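PDB 4H61: mediator of RNA polymerase II transcription subunit 6 from Schizosaccharomyces pombe, which serves as a subunit of the Mediator complex, the coactivator that conveys information from gene-specific regulatory proteins to the basal RNA polymerase II transcription machinery. Local coordinates for residues I76-R79 with L83-I86; V102-N107 with Y111-A116; E30-S33 with F37-H40; E94-P99 with A127-Q132. One frame throughout, in Å; residues are numbered along the deposited sequence.

Contact 1: I76-R79 with L83-I86; sequences IHER and LWVI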
loop_
_atom_site.group_PDB
_atom_site.type_symbol
_atom_site.label_atom_id
_atom_site.label_comp_id
_atom_site.label_asym_id
_atom_site.label_seq_id
_atom_site.Cartn_x
_atom_site.Cartn_y
_atom_site.Cartn_z
ATOM N N ILE A 76 -4.269 2.820 -3.739
ATOM C CA ILE A 76 -4.237 3.339 -5.107
ATOM C C ILE A 76 -5.614 3.348 -5.762
ATOM O O ILE A 76 -5.747 3.740 -6.918
ATOM C CB ILE A 76 -3.271 2.543 -5.997
ATOM C CG1 ILE A 76 -3.817 1.125 -6.233
ATOM C CG2 ILE A 76 -1.885 2.523 -5.377
ATOM C CD1 ILE A 76 -2.882 0.230 -7.009
ATOM N N HIS A 77 -6.628 2.902 -5.029
ATOM C CA HIS A 77 -7.997 2.987 -5.511
ATOM C C HIS A 77 -9.006 2.970 -4.368
ATOM O O HIS A 77 -8.883 2.182 -3.435
ATOM C CB HIS A 77 -8.307 1.872 -6.504
ATOM C CG HIS A 77 -9.588 2.083 -7.250
ATOM N ND1 HIS A 77 -9.674 2.886 -8.367
ATOM C CD2 HIS A 77 -10.842 1.624 -7.018
ATOM C CE1 HIS A 77 -10.921 2.897 -8.801
ATOM N NE2 HIS A 77 -11.650 2.139 -8.001
ATOM N N GLU A 78 -10.008 3.843 -4.449
ATOM C CA GLU A 78 -10.996 3.980 -3.386
ATOM C C GLU A 78 -12.411 3.919 -3.923
ATOM O O GLU A 78 -12.805 4.743 -4.745
ATOM C CB GLU A 78 -10.800 5.299 -2.639
ATOM C CG GLU A 78 -9.399 5.492 -2.096
ATOM C CD GLU A 78 -9.194 6.866 -1.499
ATOM O OE1 GLU A 78 -10.207 7.561 -1.251
ATOM O OE2 GLU A 78 -8.019 7.247 -1.284
ATOM N N ARG A 79 -13.174 2.937 -3.457
ATOM C CA ARG A 79 -14.604 2.879 -3.742
ATOM C C ARG A 79 -15.391 2.519 -2.492
ATOM O O ARG A 79 -15.981 1.437 -2.419
ATOM C CB ARG A 79 -14.902 1.872 -4.852
ATOM C CG ARG A 79 -14.369 2.280 -6.214
ATOM C CD ARG A 79 -15.114 3.492 -6.786
ATOM N NE ARG A 79 -14.942 3.605 -8.237
ATOM C CZ ARG A 79 -14.118 4.458 -8.840
ATOM N NH1 ARG A 79 -13.385 5.301 -8.122
ATOM N NH2 ARG A 79 -14.031 4.473 -10.165
ATOM N N LEU A 83 -14.915 -1.479 -1.759
ATOM C CA LEU A 83 -13.538 -1.848 -2.041
ATOM C C LEU A 83 -12.485 -0.759 -1.903
ATOM O O LEU A 83 -12.760 0.431 -2.045
ATOM C CB LEU A 83 -13.390 -2.597 -3.380
ATOM C CG LEU A 83 -13.506 -1.990 -4.781
ATOM C CD1 LEU A 83 -12.512 -0.885 -5.053
ATOM C CD2 LEU A 83 -13.284 -3.097 -5.787
ATOM N N TRP A 84 -11.269 -1.212 -1.615
ATOM C CA TRP A 84 -10.079 -0.391 -1.704
ATOM C C TRP A 84 -9.017 -1.291 -2.299
ATOM O O TRP A 84 -9.046 -2.505 -2.090
ATOM C CB TRP A 84 -9.641 0.086 -0.327
ATOM C CG TRP A 84 -10.568 1.068 0.289
ATOM C CD1 TRP A 84 -10.467 2.430 0.247
ATOM C CD2 TRP A 84 -11.749 0.774 1.042
ATOM N NE1 TRP A 84 -11.513 3.002 0.934
ATOM C CE2 TRP A 84 -12.314 2.007 1.429
ATOM C CE3 TRP A 84 -12.384 -0.411 1.427
ATOM C CZ2 TRP A 84 -13.483 2.086 2.183
ATOM C CZ3 TRP A 84 -13.541 -0.331 2.173
ATOM C CH2 TRP A 84 -14.079 0.909 2.545
ATOM N N VAL A 85 -8.095 -0.706 -3.054
ATOM C CA VAL A 85 -7.009 -1.472 -3.649
ATOM C C VAL A 85 -5.669 -0.971 -3.142
ATOM O O VAL A 85 -5.383 0.232 -3.185
ATOM C CB VAL A 85 -7.036 -1.402 -5.179
ATOM C CG1 VAL A 85 -5.821 -2.124 -5.765
ATOM C CG2 VAL A 85 -8.328 -1.997 -5.707
ATOM N N ILE A 86 -4.849 -1.906 -2.668
ATOM C CA ILE A 86 -3.587 -1.580 -2.017
ATOM C C ILE A 86 -2.428 -2.122 -2.824
ATOM O O ILE A 86 -2.515 -3.219 -3.371
ATOM C CB ILE A 86 -3.544 -2.180 -0.602
ATOM C CG1 ILE A 86 -4.649 -1.564 0.258
ATOM C CG2 ILE A 86 -2.186 -1.972 0.040
ATOM C CD1 ILE A 86 -4.783 -2.198 1.606
#
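H77 and V85 form a hydrogen-bonded pair in an antiparallel β-hairpin, strands 70-79 and 83-91, and I76 illustrates how such a pairing absorbs one extra residue: I76 and H77 both face V85, a classic beta bulge. V85 O accepts the N-H of I76, 2.9 Å from I76 N, and a second, weak bond from H77 N. V85 N returns a bond of 3.0 Å to H77 O. Nearer the turn R79 and L83 are bonded twice, through R79 N to L83 O at 2.9 Å and through L83 N to R79 O. Between these pairs lies the non-hydrogen-bonded pair E78 and W84.

Apolar touches follow the two faces of the sheet. Where H77, R79, L83 and V85 emerge, L83 CD1 meets the imidazole edge in its plane, 3.6 Å from H77 CD2, and also rests on R79 CB. L83 CG stands between its own backbone N and carbonyl carbon (chi1 73°), which turns CD1 to the other strand. On the opposite face E78 CG lies 4.0 Å from W84 CD1, while the indole NE1 is bonded to T25 OG1. At the bulge, I76 CG1 packs 3.8 Å from V85 CG1.

Contact 2: V102-N107 with Y111-A116; sequences VYFVCN and YMAPNA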
loop_
_atom_site.group_PDB
_atom_site.type_symbol
_atom_site.label_atom_id
_atom_site.label_comp_id
_atom_site.label_asym_id
_atom_site.label_seq_id
_atom_site.Cartn_x
_atom_site.Cartn_y
_atom_site.Cartn_z
ATOM N N VAL A 102 -0.221 -6.342 -5.850
ATOM C CA VAL A 102 -1.403 -5.576 -5.457
ATOM C C VAL A 102 -2.495 -6.451 -4.840
ATOM O O VAL A 102 -2.645 -7.621 -5.193
ATOM C CB VAL A 102 -1.950 -4.638 -6.586
ATOM C CG1 VAL A 102 -1.088 -4.711 -7.839
ATOM C CG2 VAL A 102 -3.403 -4.924 -6.901
ATOM N N TYR A 103 -3.233 -5.884 -3.892
ATOM C CA TYR A 103 -4.195 -6.647 -3.112
ATOM C C TYR A 103 -5.556 -5.986 -3.194
ATOM O O TYR A 103 -5.654 -4.767 -3.336
ATOM C CB TYR A 103 -3.768 -6.712 -1.636
ATOM C CG TYR A 103 -2.293 -6.988 -1.419
ATOM C CD1 TYR A 103 -1.343 -5.995 -1.635
ATOM C CD2 TYR A 103 -1.853 -8.240 -0.980
ATOM C CE1 TYR A 103 -0.004 -6.237 -1.443
ATOM C CE2 TYR A 103 -0.506 -8.490 -0.782
ATOM C CZ TYR A 103 0.412 -7.478 -1.015
ATOM O OH TYR A 103 1.756 -7.692 -0.828
ATOM N N PHE A 104 -6.606 -6.791 -3.092
ATOM C CA PHE A 104 -7.961 -6.264 -3.015
ATOM C C PHE A 104 -8.505 -6.361 -1.599
ATOM O O PHE A 104 -8.287 -7.349 -0.902
ATOM C CB PHE A 104 -8.884 -7.006 -3.978
ATOM C CG PHE A 104 -8.580 -6.739 -5.421
ATOM C CD1 PHE A 104 -7.858 -5.614 -5.793
ATOM C CD2 PHE A 104 -9.016 -7.607 -6.411
ATOM C CE1 PHE A 104 -7.574 -5.361 -7.120
ATOM C CE2 PHE A 104 -8.740 -7.361 -7.745
ATOM C CZ PHE A 104 -8.017 -6.240 -8.098
ATOM N N VAL A 105 -9.187 -5.310 -1.171
ATOM C CA VAL A 105 -9.951 -5.351 0.061
ATOM C C VAL A 105 -11.407 -5.214 -0.351
ATOM O O VAL A 105 -11.957 -4.112 -0.409
ATOM C CB VAL A 105 -9.545 -4.228 1.038
ATOM C CG1 VAL A 105 -10.204 -4.440 2.389
ATOM C CG2 VAL A 105 -8.036 -4.190 1.201
ATOM N N CYS A 106 -12.014 -6.349 -0.671
ATOM C CA CYS A 106 -13.368 -6.372 -1.197
ATOM C C CYS A 106 -14.313 -6.980 -0.169
ATOM O O CYS A 106 -14.168 -8.146 0.197
ATOM C CB CYS A 106 -13.395 -7.186 -2.490
ATOM S SG CYS A 106 -14.881 -6.977 -3.464
ATOM N N ASN A 107 -15.273 -6.184 0.294
ATOM C CA ASN A 107 -16.207 -6.617 1.335
ATOM C C ASN A 107 -15.505 -7.172 2.564
ATOM O O ASN A 107 -15.894 -8.215 3.079
ATOM C CB ASN A 107 -17.195 -7.653 0.795
ATOM C CG ASN A 107 -18.187 -7.059 -0.176
ATOM O OD1 ASN A 107 -17.988 -7.111 -1.391
ATOM N ND2 ASN A 107 -19.264 -6.484 0.352
ATOM N N TYR A 111 -7.217 -10.200 -0.341
ATOM C CA TYR A 111 -6.516 -11.212 -1.115
ATOM C C TYR A 111 -5.676 -10.534 -2.198
ATOM O O TYR A 111 -5.958 -9.395 -2.581
ATOM C CB TYR A 111 -7.507 -12.208 -1.730
ATOM C CG TYR A 111 -8.652 -11.571 -2.494
ATOM C CD1 TYR A 111 -8.514 -11.227 -3.839
ATOM C CD2 TYR A 111 -9.875 -11.321 -1.876
ATOM C CE1 TYR A 111 -9.564 -10.641 -4.548
ATOM C CE2 TYR A 111 -10.930 -10.736 -2.577
ATOM C CZ TYR A 111 -10.767 -10.399 -3.913
ATOM O OH TYR A 111 -11.806 -9.817 -4.613
ATOM N N MET A 112 -4.632 -11.218 -2.669
ATOM C CA MET A 112 -3.808 -10.714 -3.774
ATOM C C MET A 112 -4.634 -10.674 -5.050
ATOM O O MET A 112 -5.433 -11.573 -5.321
ATOM C CB MET A 112 -2.575 -11.596 -4.000
ATOM C CG MET A 112 -1.676 -11.766 -2.774
ATOM S SD MET A 112 -0.261 -12.882 -2.999
ATOM C CE MET A 112 0.508 -12.134 -4.434
ATOM N N ALA A 113 -4.450 -9.619 -5.826
ATOM C CA ALA A 113 -5.130 -9.496 -7.103
ATOM C C ALA A 113 -4.315 -10.315 -8.075
ATOM O O ALA A 113 -3.172 -10.662 -7.771
ATOM C CB ALA A 113 -5.156 -8.046 -7.530
ATOM N N PRO A 114 -4.886 -10.640 -9.242
ATOM C CA PRO A 114 -4.089 -11.313 -10.271
ATOM C C PRO A 114 -2.840 -10.504 -10.634
ATOM O O PRO A 114 -2.810 -9.279 -10.471
ATOM C CB PRO A 114 -5.046 -11.375 -11.464
ATOM C CG PRO A 114 -6.392 -11.400 -10.850
ATOM C CD PRO A 114 -6.306 -10.538 -9.621
ATOM N N ASN A 115 -1.818 -11.197 -11.120
ATOM C CA ASN A 115 -0.539 -10.566 -11.393
ATOM C C ASN A 115 -0.658 -9.439 -12.420
ATOM O O ASN A 115 0.103 -8.464 -12.389
ATOM C CB ASN A 115 0.483 -11.616 -11.833
ATOM C CG ASN A 115 1.805 -11.005 -12.230
ATOM O OD1 ASN A 115 2.614 -10.636 -11.378
ATOM N ND2 ASN A 115 2.031 -10.883 -13.534
ATOM N N ALA A 116 -1.640 -9.566 -13.309
ATOM C CA ALA A 116 -1.839 -8.603 -14.386
ATOM C C ALA A 116 -1.982 -7.176 -13.872
ATOM O O ALA A 116 -1.540 -6.226 -14.525
ATOM C CB ALA A 116 -3.047 -8.983 -15.221
#
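The β-hairpin of strands 97-106 and 109-112, the latter at one border of the four-stranded antiparallel sheet, brings F104 against Y111 and A113 just before the chain enters helix 115-135. F104 and Y111 are a hydrogen-bonded pair: F104 N donates to Y111 O at 2.7 Å, and Y111 N to F104 O at 3.1 Å. A113, already past the strand, prolongs the pairing with a bond of 2.8 Å from its N to V102 O.

The side chains of this face gather round the F104 ring. The methyl of A113 lies over one face, CB 3.6 Å from the ring centroid and 18° off its normal, a CH-pi contact. At the ring's edge comes Y111 CE1, 3.6 Å from F104 CD2. F104 CB lies over the face of the Y111 ring, a second CH-pi contact. With chi1 at 51° the CB-CG bond of Y111 is flanked by both backbone arms, and the ring swings over the neighbouring strand. F104 also touches V85 and meets Y117 edge-to-face. A serine at F104 would probably leave the A113 methyl without its aromatic cover and the Y111 ring free to shift. M112 points elsewhere, its CG lying alongside the Y103 ring, 4.0 Å from CD2 of Y103. Beyond F104, C106 CB approaches the phenol oxygen, 3.7 Å from Y111 OH.

Contact 3: E30-S33 with F37-H40; sequences EYFS and FYSH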
loop_
_atom_site.group_PDB
_atom_site.type_symbol
_atom_site.label_atom_id
_atom_site.label_comp_id
_atom_site.label_asym_id
_atom_site.label_seq_id
_atom_site.Cartn_x
_atom_site.Cartn_y
_atom_site.Cartn_z
ATOM N N GLU A 30 -4.815 0.077 8.215
ATOM C CA GLU A 30 -4.579 -0.491 9.534
ATOM C C GLU A 30 -5.133 -1.906 9.565
ATOM O O GLU A 30 -4.527 -2.812 10.142
ATOM C CB GLU A 30 -5.238 0.360 10.615
ATOM C CG GLU A 30 -4.879 -0.066 12.029
ATOM C CD GLU A 30 -5.174 1.016 13.044
ATOM O OE1 GLU A 30 -5.096 2.210 12.673
ATOM O OE2 GLU A 30 -5.491 0.675 14.208
ATOM N N TYR A 31 -6.292 -2.077 8.934
ATOM C CA TYR A 31 -6.912 -3.381 8.756
ATOM C C TYR A 31 -5.925 -4.310 8.069
ATOM O O TYR A 31 -5.661 -5.427 8.533
ATOM C CB TYR A 31 -8.157 -3.226 7.883
ATOM C CG TYR A 31 -9.000 -4.471 7.705
ATOM C CD1 TYR A 31 -9.346 -5.269 8.789
ATOM C CD2 TYR A 31 -9.484 -4.823 6.449
ATOM C CE1 TYR A 31 -10.139 -6.399 8.622
ATOM C CE2 TYR A 31 -10.278 -5.947 6.272
ATOM C CZ TYR A 31 -10.602 -6.732 7.360
ATOM O OH TYR A 31 -11.390 -7.851 7.175
ATOM N N PHE A 32 -5.380 -3.822 6.963
ATOM C CA PHE A 32 -4.426 -4.573 6.168
ATOM C C PHE A 32 -3.245 -5.010 7.024
ATOM O O PHE A 32 -2.696 -6.087 6.820
ATOM C CB PHE A 32 -3.955 -3.717 4.983
ATOM C CG PHE A 32 -3.049 -4.441 4.033
ATOM C CD1 PHE A 32 -3.576 -5.245 3.033
ATOM C CD2 PHE A 32 -1.666 -4.311 4.138
ATOM C CE1 PHE A 32 -2.741 -5.915 2.159
ATOM C CE2 PHE A 32 -0.814 -4.978 3.270
ATOM C CZ PHE A 32 -1.347 -5.787 2.280
ATOM N N SER A 33 -2.880 -4.182 8.003
ATOM C CA SER A 33 -1.739 -4.466 8.884
ATOM C C SER A 33 -1.894 -5.698 9.771
ATOM O O SER A 33 -0.901 -6.276 10.207
ATOM C CB SER A 33 -1.431 -3.257 9.758
ATOM O OG SER A 33 -1.036 -2.171 8.945
ATOM N N PHE A 37 -0.622 -10.449 4.774
ATOM C CA PHE A 37 -0.068 -9.828 3.573
ATOM C C PHE A 37 0.840 -8.672 3.976
ATOM O O PHE A 37 1.726 -8.242 3.225
ATOM C CB PHE A 37 -1.193 -9.363 2.643
ATOM C CG PHE A 37 -2.106 -10.479 2.203
ATOM C CD1 PHE A 37 -1.637 -11.482 1.357
ATOM C CD2 PHE A 37 -3.426 -10.535 2.641
ATOM C CE1 PHE A 37 -2.461 -12.514 0.954
ATOM C CE2 PHE A 37 -4.273 -11.569 2.234
ATOM C CZ PHE A 37 -3.790 -12.562 1.395
ATOM N N TYR A 38 0.622 -8.188 5.189
ATOM C CA TYR A 38 1.412 -7.091 5.722
ATOM C C TYR A 38 2.858 -7.538 5.937
ATOM O O TYR A 38 3.122 -8.708 6.140
ATOM C CB TYR A 38 0.786 -6.601 7.027
ATOM C CG TYR A 38 1.410 -5.355 7.589
ATOM C CD1 TYR A 38 1.417 -4.168 6.860
ATOM C CD2 TYR A 38 1.991 -5.356 8.853
ATOM C CE1 TYR A 38 1.987 -3.020 7.374
ATOM C CE2 TYR A 38 2.563 -4.208 9.373
ATOM C CZ TYR A 38 2.555 -3.043 8.630
ATOM O OH TYR A 38 3.115 -1.898 9.151
ATOM N N SER A 39 3.790 -6.604 5.860
ATOM C CA SER A 39 5.194 -6.906 6.096
ATOM C C SER A 39 5.792 -5.907 7.063
ATOM O O SER A 39 5.802 -4.700 6.800
ATOM C CB SER A 39 5.983 -6.836 4.803
ATOM O OG SER A 39 7.340 -6.613 5.110
ATOM N N HIS A 40 6.307 -6.407 8.176
ATOM C CA HIS A 40 6.824 -5.522 9.207
ATOM C C HIS A 40 8.156 -4.867 8.823
ATOM O O HIS A 40 8.679 -4.051 9.570
ATOM C CB HIS A 40 6.915 -6.267 10.534
ATOM C CG HIS A 40 5.579 -6.621 11.116
ATOM N ND1 HIS A 40 4.859 -7.727 10.713
ATOM C CD2 HIS A 40 4.829 -6.006 12.065
ATOM C CE1 HIS A 40 3.726 -7.783 11.397
ATOM N NE2 HIS A 40 3.683 -6.752 12.222
#
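One face of the Y38 ring lies against S33: the serine CA sits 3.8 Å from the centroid of the Y38 ring in a CH-pi contact, and OG stands over the same ring nearer its rim, 3.5 Å from Y38 CE1. At the edge of that ring, in its plane, is H40 NE2, while Y38 CE2 lies over one face of the imidazole. The F32 ring is approached obliquely, with F37 CB 3.6 Å from F32 CZ and Y38 CA close to F32 CE2. F32 meets Y103 of the sheet edge-to-face.

This is the loop after helix 28-33 folding back on the helix it has just left. CG of Y38 lies opposite the backbone N (chi1 -173°), which lays the phenol along S33. Y38 CB lies 3.5 Å from F32 O. S35 OG, in the short link between the segments, is bonded to both F32 O and F37 N. A glycine in place of Y38 would probably uncover S33 and leave E45 without the hydroxyl that now binds its carboxylate.

No hydrogen bond joins the two segments themselves. Their polar ends are engaged elsewhere, S33 OG by L29 O and Y38 OH by E45 OE1, which implies that the contact holds by aromatic and van der Waals packing, with hydrogen bonds on its margins fixing how the phenol and the serine are turned.

Contact 4: E94-P99 with A127-Q132; sequences ENEVKP and ATYCFQ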
loop_
_atom_site.group_PDB
_atom_site.type_symbol
_atom_site.label_atom_id
_atom_site.label_comp_id
_atom_site.label_asym_id
_atom_site.label_seq_id
_atom_site.Cartn_x
_atom_site.Cartn_y
_atom_site.Cartn_z
ATOM N N GLU A 94 12.756 9.448 -4.202
ATOM C CA GLU A 94 11.612 10.352 -4.143
ATOM C C GLU A 94 10.833 10.383 -5.448
ATOM O O GLU A 94 9.710 10.882 -5.497
ATOM C CB GLU A 94 12.072 11.756 -3.766
ATOM C CG GLU A 94 12.998 11.766 -2.569
ATOM C CD GLU A 94 13.373 13.159 -2.121
ATOM O OE1 GLU A 94 13.350 14.091 -2.959
ATOM O OE2 GLU A 94 13.690 13.318 -0.921
ATOM N N ASN A 95 11.429 9.831 -6.499
ATOM C CA ASN A 95 10.826 9.877 -7.823
ATOM C C ASN A 95 10.503 8.510 -8.396
ATOM O O ASN A 95 9.777 8.409 -9.377
ATOM C CB ASN A 95 11.743 10.610 -8.808
ATOM C CG ASN A 95 12.026 12.035 -8.390
ATOM O OD1 ASN A 95 11.113 12.787 -8.037
ATOM N ND2 ASN A 95 13.298 12.414 -8.415
ATOM N N GLU A 96 11.062 7.458 -7.812
ATOM C CA GLU A 96 10.878 6.134 -8.387
ATOM C C GLU A 96 10.326 5.116 -7.403
ATOM O O GLU A 96 10.630 5.142 -6.207
ATOM C CB GLU A 96 12.169 5.617 -9.017
ATOM C CG GLU A 96 12.569 6.358 -10.276
ATOM C CD GLU A 96 13.612 5.610 -11.078
ATOM O OE1 GLU A 96 14.249 6.240 -11.954
ATOM O OE2 GLU A 96 13.784 4.392 -10.834
ATOM N N VAL A 97 9.518 4.213 -7.941
ATOM C CA VAL A 97 8.864 3.188 -7.160
ATOM C C VAL A 97 8.743 1.932 -8.018
ATOM O O VAL A 97 8.482 2.022 -9.214
ATOM C CB VAL A 97 7.482 3.692 -6.710
ATOM C CG1 VAL A 97 6.468 2.573 -6.664
ATOM C CG2 VAL A 97 7.594 4.394 -5.376
ATOM N N LYS A 98 8.962 0.762 -7.428
ATOM C CA LYS A 98 8.773 -0.478 -8.172
ATOM C C LYS A 98 7.614 -1.267 -7.587
ATOM O O LYS A 98 7.673 -1.725 -6.447
ATOM C CB LYS A 98 10.045 -1.323 -8.203
ATOM C CG LYS A 98 9.882 -2.593 -9.016
ATOM C CD LYS A 98 11.141 -3.449 -8.999
ATOM C CE LYS A 98 10.939 -4.753 -9.769
ATOM N NZ LYS A 98 9.800 -5.546 -9.222
ATOM N N PRO A 99 6.539 -1.407 -8.362
ATOM C CA PRO A 99 5.354 -2.139 -7.905
ATOM C C PRO A 99 5.685 -3.614 -7.760
ATOM O O PRO A 99 6.239 -4.201 -8.689
ATOM C CB PRO A 99 4.349 -1.931 -9.042
ATOM C CG PRO A 99 4.854 -0.720 -9.786
ATOM C CD PRO A 99 6.346 -0.800 -9.686
ATOM N N ALA A 127 6.003 4.100 -18.189
ATOM C CA ALA A 127 5.700 5.116 -19.187
ATOM C C ALA A 127 5.887 6.503 -18.587
ATOM O O ALA A 127 6.447 7.396 -19.225
ATOM C CB ALA A 127 4.291 4.947 -19.706
ATOM N N THR A 128 5.423 6.672 -17.352
ATOM C CA THR A 128 5.598 7.928 -16.637
ATOM C C THR A 128 7.084 8.253 -16.484
ATOM O O THR A 128 7.537 9.333 -16.859
ATOM C CB THR A 128 4.948 7.879 -15.240
ATOM O OG1 THR A 128 3.548 7.624 -15.376
ATOM C CG2 THR A 128 5.142 9.200 -14.512
ATOM N N TYR A 129 7.840 7.308 -15.940
ATOM C CA TYR A 129 9.257 7.523 -15.694
ATOM C C TYR A 129 10.046 7.795 -16.979
ATOM O O TYR A 129 11.014 8.562 -16.959
ATOM C CB TYR A 129 9.862 6.349 -14.898
ATOM C CG TYR A 129 9.244 6.182 -13.521
ATOM C CD1 TYR A 129 8.555 7.235 -12.919
ATOM C CD2 TYR A 129 9.325 4.971 -12.829
ATOM C CE1 TYR A 129 7.976 7.097 -11.671
ATOM C CE2 TYR A 129 8.746 4.819 -11.567
ATOM C CZ TYR A 129 8.072 5.894 -10.999
ATOM O OH TYR A 129 7.487 5.783 -9.756
ATOM N N CYS A 130 9.635 7.182 -18.089
ATOM C CA CYS A 130 10.355 7.357 -19.351
ATOM C C CYS A 130 10.190 8.795 -19.804
ATOM O O CYS A 130 11.142 9.433 -20.260
ATOM C CB CYS A 130 9.856 6.393 -20.434
ATOM S SG CYS A 130 10.414 4.687 -20.249
ATOM N N PHE A 131 8.969 9.294 -19.642
ATOM C CA PHE A 131 8.620 10.677 -19.926
ATOM C C PHE A 131 9.448 11.670 -19.110
ATOM O O PHE A 131 10.046 12.596 -19.663
ATOM C CB PHE A 131 7.139 10.881 -19.634
ATOM C CG PHE A 131 6.627 12.222 -20.032
ATOM C CD1 PHE A 131 6.047 13.061 -19.096
ATOM C CD2 PHE A 131 6.728 12.650 -21.345
ATOM C CE1 PHE A 131 5.566 14.303 -19.468
ATOM C CE2 PHE A 131 6.253 13.888 -21.721
ATOM C CZ PHE A 131 5.669 14.715 -20.780
ATOM N N GLN A 132 9.484 11.473 -17.795
ATOM C CA GLN A 132 10.224 12.368 -16.906
ATOM C C GLN A 132 11.733 12.374 -17.157
ATOM O O GLN A 132 12.375 13.421 -17.058
ATOM C CB GLN A 132 9.916 12.052 -15.442
ATOM C CG GLN A 132 8.550 12.541 -15.003
ATOM C CD GLN A 132 7.984 11.767 -13.824
ATOM O OE1 GLN A 132 8.664 10.921 -13.217
ATOM N NE2 GLN A 132 6.724 12.046 -13.495
#
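Y129 meets N95, E96 and V97 with its phenol, the group that carries nearly all of this contact from the side of the helix. The ring reaches across to the backbone of the other segment: N95 O stands 3.2 Å from Y129 CE1, at an oblique approach to the ring. V97 O comes to the ring's edge, in its plane, 3.7 Å from Y129 CE2. The hydroxyl ends beside V97, with Y129 OH 3.1 Å from V97 N and 3.7 Å from V97 CB. Y129 CG lies opposite its own carbonyl carbon (chi1 -62°), which sends the ring out from the helix axis and over this turn.

The fold element is the long helix 115-135 laid against the beginning of strand 97-106, where the chain leaves the turn after strand 83-91. V97 packs on L125 of the same helix as well, and P99 continues the seam along A121, T122 and L125. N95 contributes through its carbonyl oxygen more than through its side chain. Over one face of the phenol, toward the rim, rides the aliphatic part of E96, its CG 4.3 Å from Y129 CE2. The carboxylate of E96 goes on to K133 of the helix, where OE1 forms a salt bridge with NZ.

Overall arrangement
From the N terminus, contact 3 closes first, folding the loop at residues 37-40 back on helix 28-33. Contact 1 follows in series and closes the short turn between strands 70-79 and 83-91. Contact 4 spans the longest loop, from residues 94-99 to helix 115-135, and contact 2, the next hairpin, is nested inside it. None of the loops cross. Contacts 1 and 2 share one sheet through backbone bonds between strands 83-91 and 97-106. Contact 3 packs on both, F32 against I86 and F37 against M112, tying the helix and the loop after it to the sheet. Contact 4 lies beyond the chain's centre from contact 3, their nearest atoms about 12 Å apart.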